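Local coordinates for protein 2-hydroxychromene-2-carboxylate isomerase (Pseudomonas putida, PDB 2IMF) that catalyses the reversible glutathione-dependent isomerisation of 2-hydroxychromene-2-carboxylate to trans-o-hydroxybenzylidenepyruvate in naphthalene degradation, at residues Met1-Tyr6 / Tyr28-Arg33; Phe7-Pro12 / Ala104-Val109; Tyr34-Leu39 / Gly92-Gly97. All coordinates share one frame; numbering follows the deposited sequence. Where two conformers were deposited one is given.

From the N terminus, strand 2-7 pairs with strand 31-36 in interaction 1, closing a loop that is mostly helix 12-28. Phe7, at the end of that strand, and Phe9, in the glutathione-binding turn after it, meet helix 99-115 in interaction 2, whose loop crosses that of interaction 1. Interaction 3 lies nested inside the loop of interaction 2: the end of strand 31-36 rests on residues 92-97. Strand 31-36 serves both interactions 1 and 3. Interactions 2 and 3 touch: Phe7 O and Ile37 N (2.8 Å, a probable hydrogen bond) link the two strand ends, Asp8 OD2 lies 2.9 Å from Leu39 N at the start of helix 39-46, and Tyr105 CE2 lies 3.3 Å from Phe93 CA.

Interaction 1 (Met1-Tyr6 / Tyr28-Arg33); sequences MIVDFY and YGLTIR
Arg33 runs out with CG anti to its backbone N (chi1 180°) and then folds at chi3, a nearly eclipsed -21°, whereas Asp4 keeps CG beside its own N; the two side chains therefore lie alongside, pointing the same way, on the sheet face they share with Ile2 and Thr31. They belong to the parallel strand pair of a beta-alpha-beta unit (strand 2-7, helix 12-28, strand 31-36) in the thioredoxin-like fold. The Asp4 carboxylate sits over one face of the guanidinium, the planes 60° apart, with Asp4 OD1 2.9 Å from Arg33 NH1. This salt bridge works by charge alone, because OD1 lies well out of the guanidinium plane and no N-H points at it; OD1 is also crowded in the model, which makes its exact place doubtful. OD2 has a salt bridge of its own to Arg163, so two cations would probably stabilise the charge of the buried Asp4. Beyond the carboxylate, Arg33 NH2 comes within 3.2 Å of Ile2 CG2. Ile2 in turn lies beside Thr31, CG1 to CG2 at 4.0 Å.

On Val3's face, shared with Ile32, Val3 crosses the nearby Leu30 at about a right angle, Val3 CG2 touching Leu30 CD1 at 3.8 Å, and both pack on Met191 of helix 184-198. Gly29, with positive phi, ends helix 12-28 ahead of strand 31-36. The evidence for the register is a ladder of bridges, Ile2 with Thr31, Val3 with Ile32 and Asp4 with Arg33, and a run of backbone hydrogen bonds: Thr31 N to Met1 O at 3.0 Å, Val3 N to Thr31 O at 2.9 Å, Arg33 N to Val3 O at 2.8 Å and, almost straight, Phe5 N to Arg33 O at 2.8 Å.

Interaction 2 (Phe7-Pro12 / Ala104-Val109); sequences FDFLSP and AYVNVV. With TOM (4-(2-methoxyphenyl)-2-oxobut-3-enoic acid), chain F; GSH (glutathione), chain E.
Tyr105, on helix 99-115, brings CE2 to 3.8 Å from Phe9 CE2, its ring plane 68° from that of Phe9; Phe9 sits in the turn that follows the first strand of the thioredoxin-like fold and carries the glutathione-binding Ser11. The hydroxyl of Tyr105 is bound to Met89 O. One residue on, Val106 places CG2 3.6 Å from Phe7 CZ, while its carbonyl O lies at the edge of the Phe9 ring. A turn of helix after Tyr105, Val109 has CG1 anti to its backbone N (chi1 174°), which sets that methyl 3.5 Å from the Phe9 ring centroid and 7° off the normal, a CH-pi contact over the face. Because Phe7 CE2 lies above the opposite face, the Phe9 ring is clamped between Phe7 and Val109. With an alanine at Phe9, Val109 CG1 is likely to face a gap where the ring was, and Phe7 CE2 to lose the ring beneath it. Asp8 to Ser11 form a type I turn, and Leu10 N donates to Asp8 OD1 at 3.0 Å in an Asx turn. Ser11, the inferred nucleophile, holds the N-cap position of helix 12-28, with OG hydrogen-bonded to Ser14 OG and 3.2 Å from glutathione SG2.

Interaction 3 (Tyr34-Leu39 / Gly92-Gly97); sequences YNAIDL and GFYYSG
Tyr94 donates from OH to Ala36 O at 2.6 Å. The hydroxyl approaches well off the carbonyl axis, at a C=O...donor angle of 126° and tilted 19° from the carbonyl plane, while Ala36 O itself lies in plane at the edge of the Tyr94 ring. Beside this bond Phe93 makes most of the apolar contact: its CZ reaches Tyr34 CB at 3.4 Å, and its CB meets Ala36 CB at 3.8 Å. With CG anti to the backbone N (chi1 167°), Phe93 points its ring at the strand and also sets CD2 3.5 Å above the centre of the Tyr94 ring. The strand they meet, 31-36, is the outermost of the thioredoxin-like sheet on this side within the chain, and residues 92-97 join helix 87-92 to helix 99-115. In the next shell, Phe93 packs on Val106 of helix 99-115, and Tyr94 rests against Arg152 and Gln156 of helix 147-162. The backbone behind the rings is fixed by two bonds gripping Phe93 O, from Ser96 OG at 2.8 Å and from Ser96 N at 3.1 Å. Farther along the first segment, Asp38 takes the N-cap position of helix 39-46, with a weak hydrogen bond from Ala40 N to its OD1; the first residue of that helix, Leu39, touches both bound glutathione and the substrate-like ligand.

Interaction 1 (Met1-Tyr6 / Tyr28-Arg33)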
# COMPACT_ATOMS: atom_id res chain seq x y z
N MET A 1 -6.07 18.10 -19.44
CA MET A 1 -6.26 16.75 -18.82
C MET A 1 -6.71 16.88 -17.37
O MET A 1 -6.13 17.69 -16.65
CB MET A 1 -4.90 16.05 -18.83
CG MET A 1 -4.84 14.63 -18.31
SD MET A 1 -3.17 13.93 -18.54
CE MET A 1 -2.82 14.31 -20.28
N ILE A 2 -7.70 16.07 -16.97
CA ILE A 2 -8.33 16.18 -15.62
C ILE A 2 -8.19 14.93 -14.78
O ILE A 2 -8.53 13.82 -15.21
CB ILE A 2 -9.87 16.49 -15.70
CG1 ILE A 2 -10.12 17.87 -16.33
CG2 ILE A 2 -10.47 16.57 -14.36
CD1 ILE A 2 -11.58 18.13 -16.79
N VAL A 3 -7.75 15.13 -13.54
CA VAL A 3 -7.72 14.03 -12.53
C VAL A 3 -8.65 14.38 -11.38
O VAL A 3 -8.59 15.51 -10.85
CB VAL A 3 -6.29 13.84 -12.04
CG1 VAL A 3 -6.21 12.98 -10.79
CG2 VAL A 3 -5.47 13.24 -13.19
N ASP A 4 -9.53 13.49 -10.97
CA ASP A 4 -10.30 13.66 -9.78
C ASP A 4 -9.50 13.13 -8.58
O ASP A 4 -9.01 12.00 -8.62
CB ASP A 4 -11.63 12.93 -9.94
CG ASP A 4 -12.49 13.51 -11.09
OD1 ASP A 4 -12.29 14.70 -11.49
OD2 ASP A 4 -13.33 12.79 -11.59
N PHE A 5 -9.40 13.94 -7.55
CA PHE A 5 -8.64 13.63 -6.33
C PHE A 5 -9.52 13.66 -5.15
O PHE A 5 -10.15 14.70 -4.85
CB PHE A 5 -7.53 14.65 -6.26
CG PHE A 5 -6.67 14.59 -5.01
CD1 PHE A 5 -6.22 13.39 -4.44
CD2 PHE A 5 -6.18 15.81 -4.48
CE1 PHE A 5 -5.38 13.38 -3.32
CE2 PHE A 5 -5.33 15.80 -3.34
CZ PHE A 5 -4.98 14.55 -2.75
N TYR A 6 -9.49 12.57 -4.41
CA TYR A 6 -10.32 12.41 -3.21
C TYR A 6 -9.41 12.29 -2.01
O TYR A 6 -8.50 11.47 -1.99
CB TYR A 6 -11.16 11.14 -3.29
CG TYR A 6 -12.17 11.20 -4.38
CD1 TYR A 6 -11.83 10.94 -5.75
CD2 TYR A 6 -13.42 11.64 -4.09
CE1 TYR A 6 -12.78 11.01 -6.76
CE2 TYR A 6 -14.44 11.76 -5.14
CZ TYR A 6 -14.03 11.42 -6.43
OH TYR A 6 -14.99 11.57 -7.48
N TYR A 28 3.36 20.71 -15.14
CA TYR A 28 2.85 20.12 -16.40
C TYR A 28 1.47 20.64 -16.81
O TYR A 28 0.93 20.21 -17.84
CB TYR A 28 2.87 18.59 -16.32
CG TYR A 28 4.21 18.08 -15.85
CD1 TYR A 28 5.38 18.40 -16.56
CD2 TYR A 28 4.34 17.30 -14.70
CE1 TYR A 28 6.62 17.97 -16.13
CE2 TYR A 28 5.58 16.86 -14.26
CZ TYR A 28 6.72 17.20 -14.99
OH TYR A 28 7.98 16.79 -14.60
N GLY A 29 0.89 21.52 -16.01
CA GLY A 29 -0.47 22.01 -16.27
C GLY A 29 -1.59 20.99 -16.10
O GLY A 29 -2.69 21.17 -16.64
N LEU A 30 -1.34 19.94 -15.32
CA LEU A 30 -2.43 18.98 -15.05
C LEU A 30 -3.55 19.70 -14.29
O LEU A 30 -3.26 20.46 -13.37
CB LEU A 30 -1.90 17.80 -14.22
CG LEU A 30 -2.96 16.81 -13.70
CD1 LEU A 30 -3.56 16.09 -14.93
CD2 LEU A 30 -2.31 15.80 -12.77
N THR A 31 -4.81 19.44 -14.66
CA THR A 31 -5.97 19.99 -13.95
C THR A 31 -6.45 19.00 -12.88
O THR A 31 -6.79 17.87 -13.22
CB THR A 31 -7.13 20.17 -14.89
OG1 THR A 31 -6.75 21.14 -15.89
CG2 THR A 31 -8.38 20.69 -14.17
N ILE A 32 -6.58 19.46 -11.64
CA ILE A 32 -7.05 18.57 -10.53
C ILE A 32 -8.43 19.00 -10.12
O ILE A 32 -8.63 20.20 -9.79
CB ILE A 32 -6.17 18.73 -9.28
CG1 ILE A 32 -4.72 18.35 -9.58
CG2 ILE A 32 -6.70 17.86 -8.12
CD1 ILE A 32 -4.57 16.88 -9.94
N ARG A 33 -9.37 18.07 -10.05
CA ARG A 33 -10.65 18.30 -9.44
C ARG A 33 -10.59 17.75 -7.98
O ARG A 33 -10.56 16.51 -7.77
CB ARG A 33 -11.77 17.66 -10.25
CG ARG A 33 -13.11 17.88 -9.65
CD ARG A 33 -14.24 17.35 -10.58
NE ARG A 33 -13.80 17.23 -11.96
CZ ARG A 33 -14.16 16.25 -12.81
NH1 ARG A 33 -14.98 15.28 -12.45
NH2 ARG A 33 -13.68 16.24 -14.03

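Interaction 2 (Phe7-Pro12 / Ala104-Val109)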
# COMPACT_ATOMS: atom_id res chain seq x y z
N PHE A 7 -9.61 13.13 -1.00
CA PHE A 7 -8.71 13.19 0.16
C PHE A 7 -9.55 13.51 1.40
O PHE A 7 -10.70 13.99 1.31
CB PHE A 7 -7.62 14.27 -0.02
CG PHE A 7 -8.17 15.68 -0.09
CD1 PHE A 7 -8.67 16.20 -1.26
CD2 PHE A 7 -8.27 16.45 1.04
CE1 PHE A 7 -9.18 17.49 -1.29
CE2 PHE A 7 -8.85 17.68 1.02
CZ PHE A 7 -9.28 18.20 -0.19
N ASP A 8 -8.95 13.27 2.57
CA ASP A 8 -9.46 13.70 3.90
C ASP A 8 -8.22 14.30 4.58
O ASP A 8 -7.13 13.71 4.48
CB ASP A 8 -10.00 12.46 4.64
CG ASP A 8 -10.62 12.77 6.02
OD1 ASP A 8 -10.12 13.72 6.70
OD2 ASP A 8 -11.51 12.03 6.44
N PHE A 9 -8.32 15.49 5.17
CA PHE A 9 -7.11 16.13 5.75
C PHE A 9 -6.52 15.32 6.92
O PHE A 9 -5.40 15.60 7.28
CB PHE A 9 -7.39 17.57 6.21
CG PHE A 9 -7.57 18.56 5.09
CD1 PHE A 9 -6.51 18.85 4.24
CD2 PHE A 9 -8.76 19.21 4.94
CE1 PHE A 9 -6.64 19.81 3.18
CE2 PHE A 9 -8.95 20.19 3.90
CZ PHE A 9 -7.90 20.47 3.05
N LEU A 10 -7.23 14.33 7.44
CA LEU A 10 -6.61 13.45 8.49
C LEU A 10 -5.54 12.56 7.94
O LEU A 10 -4.77 11.99 8.70
CB LEU A 10 -7.63 12.58 9.25
CG LEU A 10 -8.32 11.49 8.45
CD1 LEU A 10 -7.45 10.22 8.32
CD2 LEU A 10 -9.57 11.08 9.19
N SER A 11 -5.45 12.42 6.60
CA SER A 11 -4.61 11.37 5.99
C SER A 11 -3.24 11.83 5.58
O SER A 11 -3.13 12.64 4.70
CB SER A 11 -5.39 10.83 4.80
OG SER A 11 -4.57 9.99 3.95
N PRO A 12 -2.21 11.26 6.22
CA PRO A 12 -0.85 11.65 5.82
C PRO A 12 -0.47 11.13 4.42
O PRO A 12 0.34 11.75 3.77
CB PRO A 12 0.04 11.02 6.91
CG PRO A 12 -0.76 9.83 7.40
CD PRO A 12 -2.25 10.26 7.33
N ALA A 104 -5.15 26.23 -3.53
CA ALA A 104 -4.45 26.97 -2.51
C ALA A 104 -4.95 26.58 -1.10
O ALA A 104 -4.13 26.39 -0.21
CB ALA A 104 -4.61 28.47 -2.71
N TYR A 105 -6.26 26.46 -0.97
CA TYR A 105 -6.83 26.01 0.34
C TYR A 105 -6.26 24.63 0.69
O TYR A 105 -5.74 24.41 1.79
CB TYR A 105 -8.32 25.95 0.32
CG TYR A 105 -8.98 25.50 1.61
CD1 TYR A 105 -9.15 26.38 2.66
CD2 TYR A 105 -9.26 24.19 1.78
CE1 TYR A 105 -9.78 25.96 3.82
CE2 TYR A 105 -9.87 23.73 2.90
CZ TYR A 105 -10.11 24.64 3.97
OH TYR A 105 -10.74 24.23 5.10
N VAL A 106 -6.34 23.68 -0.22
CA VAL A 106 -5.90 22.32 0.08
C VAL A 106 -4.42 22.37 0.43
O VAL A 106 -3.99 21.69 1.40
CB VAL A 106 -6.24 21.42 -1.11
CG1 VAL A 106 -5.60 20.05 -0.90
CG2 VAL A 106 -7.75 21.30 -1.24
N ASN A 107 -3.58 23.11 -0.32
CA ASN A 107 -2.18 23.18 0.00
C ASN A 107 -1.89 23.80 1.36
O ASN A 107 -1.09 23.29 2.13
CB ASN A 107 -1.44 23.98 -1.13
CG ASN A 107 -1.38 23.23 -2.46
OD1 ASN A 107 -1.54 22.01 -2.53
ND2 ASN A 107 -1.18 23.98 -3.55
N VAL A 108 -2.54 24.91 1.64
CA VAL A 108 -2.24 25.58 2.90
C VAL A 108 -2.68 24.71 4.10
O VAL A 108 -1.94 24.59 5.08
CB VAL A 108 -3.04 26.93 2.94
CG1 VAL A 108 -3.14 27.50 4.33
CG2 VAL A 108 -2.39 27.97 1.94
N VAL A 109 -3.84 24.05 4.00
CA VAL A 109 -4.33 23.26 5.12
C VAL A 109 -3.45 22.02 5.28
O VAL A 109 -3.04 21.66 6.40
CB VAL A 109 -5.80 22.88 4.99
CG1 VAL A 109 -6.26 21.94 6.09
CG2 VAL A 109 -6.67 24.13 5.00
O8 TOM F . -5.51 4.58 9.80
C9 TOM F . -6.29 5.27 9.16
C10 TOM F . -7.72 5.25 9.32
O11 TOM F . -8.30 4.25 8.84
O10 TOM F . -8.30 6.23 9.84
C8 TOM F . -5.86 6.16 8.04
C7 TOM F . -4.63 6.32 7.61
C1 TOM F . -3.45 6.70 8.49
C6 TOM F . -2.28 6.01 8.22
C5 TOM F . -1.15 6.26 8.99
C4 TOM F . -1.21 7.26 9.98
C3 TOM F . -2.37 7.97 10.24
C2 TOM F . -3.50 7.67 9.46
O2 TOM F . -4.68 8.32 9.61
C11 TOM F . -4.56 9.49 10.42
N1 GSH E . -0.09 2.39 0.48
CA1 GSH E . -0.77 3.63 0.65
C1 GSH E . -0.08 4.84 0.13
O11 GSH E . -0.71 5.89 -0.01
O12 GSH E . 1.16 4.64 0.11
CB1 GSH E . -1.72 3.65 1.85
CG1 GSH E . -2.88 4.63 1.81
CD1 GSH E . -3.70 4.52 3.07
OE1 GSH E . -3.36 3.64 4.00
N2 GSH E . -4.73 5.31 3.25
CA2 GSH E . -5.69 5.17 4.34
C2 GSH E . -6.95 4.53 3.95
O2 GSH E . -7.54 4.93 2.81
CB2 GSH E . -6.00 6.60 4.90
SG2 GSH E . -4.58 7.33 5.80
N3 GSH E . -7.46 3.57 4.66
CA3 GSH E . -8.59 2.81 4.13
C3 GSH E . -8.16 1.37 3.96
O31 GSH E . -8.99 0.57 3.48
O32 GSH E . -7.01 0.99 4.37

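Interaction 3 (Tyr34-Leu39 / Gly92-Gly97)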
# COMPACT_ATOMS: atom_id res chain seq x y z
N TYR A 34 -10.60 18.65 -7.00
CA TYR A 34 -10.44 18.26 -5.57
C TYR A 34 -11.76 17.88 -4.93
O TYR A 34 -12.81 18.54 -5.17
CB TYR A 34 -9.89 19.43 -4.79
CG TYR A 34 -8.51 19.80 -5.15
CD1 TYR A 34 -8.30 20.73 -6.19
CD2 TYR A 34 -7.38 19.25 -4.52
CE1 TYR A 34 -7.01 21.11 -6.56
CE2 TYR A 34 -6.10 19.64 -4.89
CZ TYR A 34 -5.93 20.56 -5.95
OH TYR A 34 -4.68 20.95 -6.29
N ASN A 35 -11.74 16.83 -4.11
CA ASN A 35 -12.90 16.40 -3.40
C ASN A 35 -12.51 16.05 -1.96
O ASN A 35 -11.94 15.00 -1.71
CB ASN A 35 -13.47 15.12 -4.07
CG ASN A 35 -13.88 15.34 -5.55
OD1 ASN A 35 -14.96 15.85 -5.85
ND2 ASN A 35 -12.97 15.03 -6.45
N ALA A 36 -12.94 16.89 -1.01
CA ALA A 36 -12.72 16.59 0.43
C ALA A 36 -13.84 15.71 0.92
O ALA A 36 -15.03 16.07 0.77
CB ALA A 36 -12.65 17.86 1.28
N ILE A 37 -13.50 14.52 1.46
CA ILE A 37 -14.54 13.57 1.87
C ILE A 37 -14.24 12.96 3.21
O ILE A 37 -13.12 13.04 3.72
CB ILE A 37 -14.72 12.37 0.87
CG1 ILE A 37 -13.36 11.63 0.67
CG2 ILE A 37 -15.13 12.92 -0.51
CD1 ILE A 37 -13.53 10.30 -0.15
N ASP A 38 -15.24 12.36 3.80
CA ASP A 38 -15.14 11.79 5.14
C ASP A 38 -14.66 10.35 5.10
O ASP A 38 -15.49 9.41 4.86
CB ASP A 38 -16.49 11.91 5.84
CG ASP A 38 -16.43 11.54 7.31
OD1 ASP A 38 -15.51 10.92 7.80
OD2 ASP A 38 -17.44 11.78 8.03
N LEU A 39 -13.38 10.12 5.40
CA LEU A 39 -12.87 8.75 5.35
C LEU A 39 -13.68 7.81 6.25
O LEU A 39 -13.92 6.66 5.91
CB LEU A 39 -11.41 8.71 5.79
CG LEU A 39 -10.79 7.30 5.84
CD1 LEU A 39 -10.84 6.62 4.49
CD2 LEU A 39 -9.40 7.38 6.41
N GLY A 92 -14.51 23.03 5.28
CA GLY A 92 -14.08 24.32 4.84
C GLY A 92 -13.58 24.35 3.40
O GLY A 92 -13.58 25.42 2.75
N PHE A 93 -13.16 23.19 2.87
CA PHE A 93 -12.79 23.13 1.47
C PHE A 93 -13.93 23.66 0.58
O PHE A 93 -13.65 24.22 -0.46
CB PHE A 93 -12.43 21.68 1.06
CG PHE A 93 -12.35 21.50 -0.43
CD1 PHE A 93 -11.24 21.92 -1.08
CD2 PHE A 93 -13.41 20.94 -1.17
CE1 PHE A 93 -11.16 21.88 -2.46
CE2 PHE A 93 -13.35 20.87 -2.54
CZ PHE A 93 -12.22 21.33 -3.16
N TYR A 94 -15.16 23.42 0.96
CA TYR A 94 -16.27 23.85 0.13
C TYR A 94 -16.53 25.35 0.17
O TYR A 94 -17.43 25.81 -0.56
CB TYR A 94 -17.51 23.00 0.50
CG TYR A 94 -17.19 21.54 0.13
CD1 TYR A 94 -17.17 21.17 -1.21
CD2 TYR A 94 -16.78 20.61 1.11
CE1 TYR A 94 -16.76 19.90 -1.61
CE2 TYR A 94 -16.39 19.33 0.75
CZ TYR A 94 -16.33 19.01 -0.62
OH TYR A 94 -15.93 17.75 -1.04
N TYR A 95 -15.76 26.12 0.91
CA TYR A 95 -15.83 27.58 0.77
C TYR A 95 -15.00 28.04 -0.44
O TYR A 95 -15.19 29.16 -0.85
CB TYR A 95 -15.19 28.18 2.03
CG TYR A 95 -15.41 29.68 2.23
CD1 TYR A 95 -16.58 30.10 2.82
CD2 TYR A 95 -14.40 30.64 1.93
CE1 TYR A 95 -16.83 31.47 3.07
CE2 TYR A 95 -14.65 32.01 2.19
CZ TYR A 95 -15.82 32.33 2.79
OH TYR A 95 -16.01 33.71 2.99
N SER A 96 -14.05 27.25 -0.95
CA SER A 96 -13.12 27.74 -1.93
C SER A 96 -13.81 27.86 -3.27
O SER A 96 -14.80 27.17 -3.54
CB SER A 96 -11.88 26.85 -2.00
OG SER A 96 -12.16 25.54 -2.43
N GLY A 97 -13.30 28.78 -4.08
CA GLY A 97 -13.99 29.12 -5.35
C GLY A 97 -13.40 28.35 -6.51
O GLY A 97 -13.53 27.13 -6.60